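Local coordinates for fusolin (Unidentified entomopoxvirus, PDB 4OW5), which enhances the virulence of insect poxviruses, crystallizes in vivo into viral spindles, and probably attacks chitin as a lytic polysaccharide monooxygenase, at residues Asn86-Tyr91 with Gly224-Ala229. Numbering follows the deposited sequence.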
loop_
_atom_site.group_PDB
_atom_site.type_symbol
_atom_site.label_atom_id
_atom_site.label_comp_id
_atom_site.label_asym_id
_atom_site.label_seq_id
_atom_site.Cartn_x
_atom_site.Cartn_y
_atom_site.Cartn_z
ATOM N N ASN A 86 7.490 28.672 -17.081
ATOM C CA ASN A 86 6.521 29.717 -17.446
ATOM C C ASN A 86 5.106 29.235 -17.742
ATOM O O ASN A 86 4.165 29.999 -17.553
ATOM C CB ASN A 86 7.023 30.445 -18.712
ATOM C CG ASN A 86 8.388 31.069 -18.583
ATOM O OD1 ASN A 86 8.741 31.614 -17.531
ATOM N ND2 ASN A 86 9.195 31.006 -19.641
ATOM N N VAL A 87 4.937 28.042 -18.277
ATOM C CA VAL A 87 3.617 27.612 -18.747
ATOM C C VAL A 87 2.909 26.837 -17.647
ATOM O O VAL A 87 1.785 27.191 -17.278
ATOM C CB VAL A 87 3.748 26.808 -20.060
ATOM C CG1 VAL A 87 2.388 26.484 -20.655
ATOM C CG2 VAL A 87 4.600 27.566 -21.063
ATOM N N VAL A 88 3.562 25.794 -17.129
ATOM C CA VAL A 88 3.038 24.992 -16.006
ATOM C C VAL A 88 4.152 24.881 -14.930
ATOM O O VAL A 88 4.709 23.801 -14.698
ATOM C CB VAL A 88 2.488 23.614 -16.442
ATOM C CG1 VAL A 88 1.745 22.925 -15.287
ATOM C CG2 VAL A 88 1.603 23.762 -17.663
ATOM N N PRO A 89 4.471 26.022 -14.272
ATOM C CA PRO A 89 5.515 26.010 -13.243
ATOM C C PRO A 89 5.067 25.304 -11.969
ATOM O O PRO A 89 5.895 24.727 -11.278
ATOM C CB PRO A 89 5.795 27.491 -13.019
ATOM C CG PRO A 89 4.529 28.179 -13.357
ATOM C CD PRO A 89 3.971 27.385 -14.508
ATOM N N ASN A 90 3.769 25.348 -11.650
ATOM C CA ASN A 90 3.255 24.701 -10.456
ATOM C C ASN A 90 1.753 24.462 -10.668
ATOM O O ASN A 90 1.258 24.768 -11.757
ATOM C CB ASN A 90 3.586 25.544 -9.228
ATOM C CG ASN A 90 3.363 27.012 -9.449
ATOM O OD1 ASN A 90 2.265 27.434 -9.799
ATOM N ND2 ASN A 90 4.399 27.818 -9.318
ATOM N N TYR A 91 1.069 23.824 -9.712
ATOM C CA TYR A 91 -0.349 23.443 -9.861
ATOM C C TYR A 91 -0.495 22.587 -11.129
ATOM O O TYR A 91 -1.295 22.871 -12.030
ATOM C CB TYR A 91 -1.254 24.674 -9.893
ATOM C CG TYR A 91 -1.344 25.379 -8.560
ATOM C CD1 TYR A 91 -1.949 24.772 -7.472
ATOM C CD2 TYR A 91 -0.746 26.617 -8.361
ATOM C CE1 TYR A 91 -2.080 25.430 -6.256
ATOM C CE2 TYR A 91 -0.776 27.244 -7.109
ATOM C CZ TYR A 91 -1.486 26.664 -6.073
ATOM O OH TYR A 91 -1.644 27.287 -4.858
ATOM N N GLY A 224 -1.651 23.314 -24.865
ATOM C CA GLY A 224 -1.361 21.986 -24.350
ATOM C C GLY A 224 -2.335 21.622 -23.249
ATOM O O GLY A 224 -2.740 22.482 -22.464
ATOM N N PHE A 225 -2.696 20.344 -23.188
ATOM C CA PHE A 225 -3.578 19.774 -22.184
ATOM C C PHE A 225 -2.720 18.913 -21.235
ATOM O O PHE A 225 -1.877 18.118 -21.682
ATOM C CB PHE A 225 -4.705 18.972 -22.813
ATOM C CG PHE A 225 -5.519 19.806 -23.760
ATOM C CD1 PHE A 225 -5.086 20.031 -25.054
ATOM C CD2 PHE A 225 -6.685 20.429 -23.337
ATOM C CE1 PHE A 225 -5.792 20.888 -25.902
ATOM C CE2 PHE A 225 -7.338 21.335 -24.156
ATOM C CZ PHE A 225 -6.879 21.577 -25.425
ATOM N N TYR A 226 -2.904 19.119 -19.953
ATOM C CA TYR A 226 -2.147 18.459 -18.901
ATOM C C TYR A 226 -3.095 17.774 -17.924
ATOM O O TYR A 226 -3.955 18.435 -17.340
ATOM C CB TYR A 226 -1.271 19.470 -18.169
ATOM C CG TYR A 226 -0.309 20.232 -19.063
ATOM C CD1 TYR A 226 1.041 19.908 -19.104
ATOM C CD2 TYR A 226 -0.746 21.292 -19.847
ATOM C CE1 TYR A 226 1.935 20.623 -19.907
ATOM C CE2 TYR A 226 0.136 22.014 -20.657
ATOM C CZ TYR A 226 1.473 21.654 -20.706
ATOM O OH TYR A 226 2.300 22.289 -21.590
ATOM N N ASN A 227 -2.951 16.470 -17.729
ATOM C CA ASN A 227 -3.805 15.713 -16.798
ATOM C C ASN A 227 -3.014 14.772 -15.913
ATOM O O ASN A 227 -2.151 14.039 -16.411
ATOM C CB ASN A 227 -4.797 14.834 -17.558
ATOM C CG ASN A 227 -5.941 15.449 -18.310
ATOM O OD1 ASN A 227 -6.791 14.708 -18.751
ATOM N ND2 ASN A 227 -6.107 16.751 -18.380
ATOM N N CYS A 228 -3.403 14.708 -14.623
ATOM C CA CYS A 228 -2.925 13.751 -13.643
ATOM C C CYS A 228 -3.846 12.564 -13.625
ATOM O O CYS A 228 -5.056 12.742 -13.658
ATOM C CB CYS A 228 -2.856 14.385 -12.250
ATOM S SG CYS A 228 -1.601 15.663 -12.105
ATOM N N ALA A 229 -3.290 11.360 -13.539
ATOM C CA ALA A 229 -4.052 10.123 -13.372
ATOM C C ALA A 229 -3.448 9.361 -12.183
ATOM O O ALA A 229 -2.243 9.134 -12.149
ATOM C CB ALA A 229 -4.003 9.290 -14.617
#
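Val88 and Tyr226 bring together the end of helix 80-87 and strand 223-234. The backbones stay well apart: the CA atoms of Val88 and Tyr226 are 8.8 Å from each other. Val87 CA and Gly224 CA are separated by 9.4 Å. Val88 is the first residue to leave the helical path, and from there the chain runs on as a loop. The gap is bridged by side chains. Val88 and Tyr226 both point toward the opposite segment. Their side chains run antiparallel past one another, so the valine methyl lands over the ring rather than meeting it end on.

The main touch is a CH-pi contact. Val88 CG2 sits over the centre of one face of the Tyr226 ring, 3.7 Å from the centroid and 12° off the normal. Its closest ring atom is Tyr226 CZ, also at 3.7 Å. With chi1 at -170°, CG2 is the branch turned onto the ring. Val87 adds a looser contact at the phenol end, where its CG1 is 4.3 Å from Tyr226 OH, which has a weak hydrogen bond with Arg214 NE. Ala71 and Tyr212 touch both Val88 and Tyr226, so two strands neighbouring 223-234 share in the packing.

On the strand, Asn227 ND2 donates to Tyr226 O at 2.9 Å, nearly straight but from above the carbonyl plane. Asn227 OD1 accepts from Ile4 N and Gln11 NE2, and Cys228 is joined by a disulfide to Cys93, just beyond 86-91.

All three touching residues are buried, and the interface is small. Its chemistry is apolar, with one methyl over an aromatic face. Between these two segments the attraction is therefore probably mostly dispersion, packing the helix end against the mixed sheet that contains strand 223-234.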